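Local coordinates for probable 2-hydroxyhepta-2,4-diene-1,7-dioate isomerase (Thermus thermophilus, PDB 2DFU), which probably binds a metal ion and acts as an isomerase or acetylpyruvate hydrolase of the fumarylacetoacetate hydrolase family, at residues A[49-54]-A[78-83]. Residues are numbered along the deposited sequence; the frame is centred on the assembly and turned at random.
Sequences KIVCVG and LFLKGP
Cys52 and Phe79 face each other as a hydrogen-bonded pair of two antiparallel strands, 50-53 and 78-81, and form the tightest part of their contact. The amide of Cys52 donates to Phe79 O at 2.7 Å, and Phe79 N returns a bond of 2.9 Å to Cys52 O. Phe79 CG sits between its own backbone N and carbonyl carbon (chi1 62°), which folds the ring back over the partner strand. One ring face thereby receives Cys52 CB, displaced from the ring centre and 3.3 Å from Phe79 CZ, a CH-pi contact. The thiol lies oblique to the same ring as a sulfur-aromatic neighbour, and its SG also meets the aliphatic Lys81 CD at 3.4 Å. Replacing Phe79 with an alanine would probably strip Cys52 CB and SG of their aromatic neighbour and leave a gap beside the strand pair.

Packing is looser on the opposite face, where methyls meet at ordinary van der Waals distances: Leu78 CD2 touches both Val51 CG1 and Val53 CG2, while Val51 CG2 lies 4.0 Å from Leu80 CD2. The ladder also slackens toward Lys49 and Gly82. Lys81 N still binds Ile50 O at 3.0 Å, but the return bond from Ile50 N to Lys81 O is weak at 3.5 Å, and Pro83 beyond is partly exposed.

The bent Lys81 chain carries its NZ to a salt bridge with Asp145 and a hydrogen bond to Lys162 O. Trp158 meets the Phe79 ring edge-to-face. Within the FAA hydrolase-type domain, strand 50-53 also pairs in parallel with strand 224-226, while helix 206-214 packs on Val51, Val53 and Leu78, and Val159 of the second subunit on Leu78 and Leu80.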
loop_
_atom_site.group_PDB
_atom_site.type_symbol
_atom_site.label_atom_id
_atom_site.label_comp_id
_atom_site.label_asym_id
_atom_site.label_seq_id
_atom_site.Cartn_x
_atom_site.Cartn_y
_atom_site.Cartn_z
ATOM N N LYS A 49 -1.988 4.301 -0.957
ATOM C CA LYS A 49 -2.463 2.920 -0.924
ATOM C C LYS A 49 -3.750 2.769 -1.733
ATOM O O LYS A 49 -4.436 3.750 -2.009
ATOM C CB LYS A 49 -2.699 2.473 0.521
ATOM C CG LYS A 49 -3.724 3.303 1.276
ATOM C CD LYS A 49 -3.838 2.830 2.722
ATOM C CE LYS A 49 -4.859 3.652 3.498
ATOM N NZ LYS A 49 -4.418 5.060 3.607
ATOM N N ILE A 50 -4.069 1.537 -2.110
ATOM C CA ILE A 50 -5.266 1.257 -2.899
ATOM C C ILE A 50 -6.098 0.199 -2.189
ATOM O O ILE A 50 -5.668 -0.946 -2.044
ATOM C CB ILE A 50 -4.866 0.770 -4.304
ATOM C CG1 ILE A 50 -4.080 1.880 -5.011
ATOM C CG2 ILE A 50 -6.101 0.383 -5.114
ATOM C CD1 ILE A 50 -3.097 1.379 -6.038
ATOM N N VAL A 51 -7.285 0.594 -1.729
ATOM C CA VAL A 51 -8.177 -0.312 -1.010
ATOM C C VAL A 51 -9.257 -0.835 -1.952
ATOM O O VAL A 51 -9.922 -0.059 -2.639
ATOM C CB VAL A 51 -8.833 0.411 0.189
ATOM C CG1 VAL A 51 -9.597 -0.576 1.039
ATOM C CG2 VAL A 51 -7.763 1.107 1.022
ATOM N N CYS A 52 -9.440 -2.152 -1.986
ATOM C CA CYS A 52 -10.422 -2.726 -2.896
ATOM C C CYS A 52 -11.502 -3.556 -2.224
ATOM O O CYS A 52 -11.256 -4.234 -1.232
ATOM C CB CYS A 52 -9.707 -3.583 -3.934
ATOM S SG CYS A 52 -8.141 -2.872 -4.478
ATOM N N VAL A 53 -12.700 -3.505 -2.796
ATOM C CA VAL A 53 -13.838 -4.250 -2.278
ATOM C C VAL A 53 -13.979 -5.574 -3.007
ATOM O O VAL A 53 -13.641 -5.685 -4.187
ATOM C CB VAL A 53 -15.152 -3.451 -2.445
ATOM C CG1 VAL A 53 -16.346 -4.302 -2.034
ATOM C CG2 VAL A 53 -15.101 -2.191 -1.591
ATOM N N GLY A 54 -14.462 -6.585 -2.294
ATOM C CA GLY A 54 -14.660 -7.880 -2.914
ATOM C C GLY A 54 -16.020 -7.900 -3.593
ATOM O O GLY A 54 -16.361 -6.997 -4.355
ATOM N N LEU A 78 -12.496 -6.575 2.078
ATOM C CA LEU A 78 -11.466 -5.697 1.528
ATOM C C LEU A 78 -10.113 -6.348 1.281
ATOM O O LEU A 78 -9.765 -7.351 1.903
ATOM C CB LEU A 78 -11.243 -4.515 2.471
ATOM C CG LEU A 78 -12.434 -3.664 2.916
ATOM C CD1 LEU A 78 -11.991 -2.754 4.054
ATOM C CD2 LEU A 78 -12.973 -2.843 1.755
ATOM N N PHE A 79 -9.354 -5.767 0.356
ATOM C CA PHE A 79 -8.003 -6.223 0.069
ATOM C C PHE A 79 -7.211 -5.045 -0.479
ATOM O O PHE A 79 -7.787 -4.078 -0.988
ATOM C CB PHE A 79 -7.975 -7.420 -0.899
ATOM C CG PHE A 79 -8.539 -7.140 -2.261
ATOM C CD1 PHE A 79 -9.895 -7.311 -2.517
ATOM C CD2 PHE A 79 -7.703 -6.759 -3.306
ATOM C CE1 PHE A 79 -10.411 -7.110 -3.801
ATOM C CE2 PHE A 79 -8.208 -6.555 -4.591
ATOM C CZ PHE A 79 -9.561 -6.732 -4.840
ATOM N N LEU A 80 -5.890 -5.116 -0.356
ATOM C CA LEU A 80 -5.020 -4.033 -0.807
ATOM C C LEU A 80 -4.232 -4.332 -2.071
ATOM O O LEU A 80 -4.001 -5.485 -2.430
ATOM C CB LEU A 80 -4.017 -3.676 0.296
ATOM C CG LEU A 80 -4.571 -3.298 1.669
ATOM C CD1 LEU A 80 -3.437 -3.330 2.692
ATOM C CD2 LEU A 80 -5.218 -1.911 1.618
ATOM N N LYS A 81 -3.826 -3.262 -2.738
ATOM C CA LYS A 81 -2.997 -3.337 -3.929
ATOM C C LYS A 81 -1.936 -2.271 -3.690
ATOM O O LYS A 81 -2.229 -1.210 -3.137
ATOM C CB LYS A 81 -3.800 -3.014 -5.196
ATOM C CG LYS A 81 -4.683 -4.156 -5.686
ATOM C CD LYS A 81 -5.694 -3.679 -6.726
ATOM C CE LYS A 81 -5.334 -4.074 -8.149
ATOM N NZ LYS A 81 -5.677 -5.483 -8.487
ATOM N N GLY A 82 -0.697 -2.559 -4.059
ATOM C CA GLY A 82 0.344 -1.569 -3.876
ATOM C C GLY A 82 0.358 -0.656 -5.084
ATOM O O GLY A 82 -0.193 -1.017 -6.119
ATOM N N PRO A 83 0.953 0.541 -4.984
ATOM C CA PRO A 83 1.013 1.474 -6.115
ATOM C C PRO A 83 1.709 0.865 -7.338
ATOM O O PRO A 83 1.505 1.319 -8.461
ATOM C CB PRO A 83 1.786 2.657 -5.540
ATOM C CG PRO A 83 1.350 2.653 -4.096
ATOM C CD PRO A 83 1.435 1.186 -3.748
#